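Local coordinates for protein thiol-disulfide oxidoreductase (PDB 3FW2) that is the thioredoxin-like C-terminal domain of a larger TlpA-family protein and probably takes part in thiol-disulfide exchange, at residues K34-F40 against A119-S125. Numbering follows the deposited sequence.
Sequences KSLLINF and ANILLSS
I38 packs side by side with I121, its CB 3.8 Å from I121 CG2, and reaches across to L123, I38 CD1 lying 4.0 Å from L123 CD1. That reach comes from an extended chain, CD1 anti to CA (chi2 179°). Beta-branched isoleucine suits such a strand, filling space close to the backbone at CB while its CG1-CD1 arm runs on to L123, the next residue on this face. F40 continues this face with its ring edge: CE2 lies 4.2 Å from I121 CG2, and A119 O sits near the ring plane. On the other face L122 lays CD1 4.2 Å from L37 CB and also touches I143 and I146 of helix 136-149. Behind these side chains runs the antiparallel pairing of the thioredoxin fold, in which strand 35-41 is central and hydrogen-bonds to strand 70-76 along its other edge. The bond from I38 N to I121 O is nearly straight (173°), and that from F40 N to A119 O spans 2.8 Å. N120 packs CB 3.2 Å from I38 O, while its amide ND2 bonds to L134 O, a polar side chain fitting this partly exposed end. At the other end small S35 brings CB to 3.2 Å from L123 O, and S125 CA makes a CH···O contact with K34 O.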
loop_
_atom_site.group_PDB
_atom_site.type_symbol
_atom_site.label_atom_id
_atom_site.label_comp_id
_atom_site.label_asym_id
_atom_site.label_seq_id
_atom_site.Cartn_x
_atom_site.Cartn_y
_atom_site.Cartn_z
ATOM N N LYS A 34 -6.179 -2.990 28.527
ATOM C CA LYS A 34 -7.135 -3.575 27.603
ATOM C C LYS A 34 -6.404 -4.315 26.469
ATOM O O LYS A 34 -5.298 -3.976 26.108
ATOM C CB LYS A 34 -7.975 -2.465 26.964
ATOM C CG LYS A 34 -8.693 -1.586 27.989
ATOM C CD LYS A 34 -9.826 -0.817 27.294
ATOM C CE LYS A 34 -10.464 0.198 28.191
ATOM N NZ LYS A 34 -11.454 0.978 27.380
ATOM N N SER A 35 -7.075 -5.298 25.920
ATOM C CA SER A 35 -6.689 -5.872 24.635
ATOM C C SER A 35 -6.952 -4.812 23.568
ATOM O O SER A 35 -7.733 -3.883 23.792
ATOM C CB SER A 35 -7.492 -7.114 24.351
ATOM O OG SER A 35 -7.212 -8.125 25.319
ATOM N N LEU A 36 -6.263 -4.907 22.436
ATOM C CA LEU A 36 -6.290 -3.826 21.465
ATOM C C LEU A 36 -6.401 -4.381 20.051
ATOM O O LEU A 36 -5.568 -5.160 19.627
ATOM C CB LEU A 36 -5.060 -2.947 21.611
ATOM C CG LEU A 36 -4.932 -1.730 20.714
ATOM C CD1 LEU A 36 -6.045 -0.706 20.894
ATOM C CD2 LEU A 36 -3.516 -1.096 20.934
ATOM N N LEU A 37 -7.442 -3.936 19.334
ATOM C CA LEU A 37 -7.634 -4.232 17.932
ATOM C C LEU A 37 -7.142 -3.043 17.130
ATOM O O LEU A 37 -7.688 -1.950 17.237
ATOM C CB LEU A 37 -9.108 -4.451 17.635
ATOM C CG LEU A 37 -9.434 -4.761 16.170
ATOM C CD1 LEU A 37 -8.832 -6.079 15.650
ATOM C CD2 LEU A 37 -10.943 -4.794 15.970
ATOM N N ILE A 38 -6.115 -3.298 16.325
ATOM C CA ILE A 38 -5.428 -2.266 15.522
ATOM C C ILE A 38 -5.748 -2.518 14.075
ATOM O O ILE A 38 -5.537 -3.653 13.603
ATOM C CB ILE A 38 -3.930 -2.294 15.681
ATOM C CG1 ILE A 38 -3.514 -2.030 17.141
ATOM C CG2 ILE A 38 -3.282 -1.251 14.795
ATOM C CD1 ILE A 38 -1.963 -2.090 17.330
ATOM N N ASN A 39 -6.395 -1.545 13.411
ATOM C CA ASN A 39 -6.693 -1.658 11.979
ATOM C C ASN A 39 -5.836 -0.700 11.155
ATOM O O ASN A 39 -5.620 0.482 11.531
ATOM C CB ASN A 39 -8.175 -1.504 11.681
ATOM C CG ASN A 39 -8.660 -0.055 11.764
ATOM O OD1 ASN A 39 -8.865 0.632 10.720
ATOM N ND2 ASN A 39 -8.851 0.404 12.944
ATOM N N PHE A 40 -5.359 -1.190 10.037
ATOM C CA PHE A 40 -4.514 -0.423 9.138
ATOM C C PHE A 40 -5.268 -0.138 7.822
ATOM O O PHE A 40 -5.955 -1.011 7.282
ATOM C CB PHE A 40 -3.269 -1.214 8.759
ATOM C CG PHE A 40 -2.314 -1.479 9.909
ATOM C CD1 PHE A 40 -1.289 -0.612 10.188
ATOM C CD2 PHE A 40 -2.494 -2.557 10.731
ATOM C CE1 PHE A 40 -0.400 -0.854 11.239
ATOM C CE2 PHE A 40 -1.600 -2.778 11.799
ATOM C CZ PHE A 40 -0.572 -1.914 12.019
ATOM N N ALA A 119 -5.662 -4.183 6.790
ATOM C CA ALA A 119 -5.102 -5.261 7.605
ATOM C C ALA A 119 -5.525 -4.982 9.026
ATOM O O ALA A 119 -5.894 -3.859 9.346
ATOM C CB ALA A 119 -3.513 -5.252 7.526
ATOM N N ASN A 120 -5.444 -5.996 9.897
ATOM C CA ASN A 120 -5.598 -5.755 11.325
ATOM C C ASN A 120 -4.758 -6.720 12.176
ATOM O O ASN A 120 -4.165 -7.699 11.680
ATOM C CB ASN A 120 -7.067 -5.712 11.743
ATOM C CG ASN A 120 -7.744 -7.032 11.620
ATOM O OD1 ASN A 120 -7.194 -8.033 12.047
ATOM N ND2 ASN A 120 -8.984 -7.035 11.081
ATOM N N ILE A 121 -4.653 -6.398 13.449
ATOM C CA ILE A 121 -3.898 -7.201 14.382
ATOM C C ILE A 121 -4.525 -7.015 15.738
ATOM O O ILE A 121 -4.969 -5.912 16.069
ATOM C CB ILE A 121 -2.383 -6.875 14.361
ATOM C CG1 ILE A 121 -1.605 -7.891 15.213
ATOM C CG2 ILE A 121 -2.093 -5.488 14.912
ATOM C CD1 ILE A 121 -0.088 -7.906 14.977
ATOM N N LEU A 122 -4.563 -8.081 16.518
ATOM C CA LEU A 122 -5.213 -8.086 17.839
ATOM C C LEU A 122 -4.178 -8.423 18.874
ATOM O O LEU A 122 -3.513 -9.425 18.736
ATOM C CB LEU A 122 -6.331 -9.107 17.854
ATOM C CG LEU A 122 -7.145 -9.314 19.134
ATOM C CD1 LEU A 122 -7.893 -7.986 19.524
ATOM C CD2 LEU A 122 -8.143 -10.445 18.931
ATOM N N LEU A 123 -4.067 -7.551 19.874
ATOM C CA LEU A 123 -3.118 -7.704 20.962
ATOM C C LEU A 123 -3.819 -7.998 22.254
ATOM O O LEU A 123 -4.837 -7.394 22.567
ATOM C CB LEU A 123 -2.335 -6.429 21.142
ATOM C CG LEU A 123 -1.679 -5.784 19.915
ATOM C CD1 LEU A 123 -0.760 -4.543 20.272
ATOM C CD2 LEU A 123 -0.864 -6.902 19.217
ATOM N N SER A 124 -3.207 -8.855 23.067
ATOM C CA SER A 124 -3.659 -8.998 24.452
ATOM C C SER A 124 -3.261 -7.741 25.262
ATOM O O SER A 124 -2.470 -6.898 24.785
ATOM C CB SER A 124 -3.073 -10.310 25.023
ATOM O OG SER A 124 -1.726 -10.106 25.356
ATOM N N SER A 125 -3.769 -7.591 26.489
ATOM C CA SER A 125 -3.401 -6.393 27.306
ATOM C C SER A 125 -1.925 -6.347 27.658
ATOM O O SER A 125 -1.397 -5.265 27.908
ATOM C CB SER A 125 -4.226 -6.274 28.573
ATOM O OG SER A 125 -3.970 -7.384 29.434
#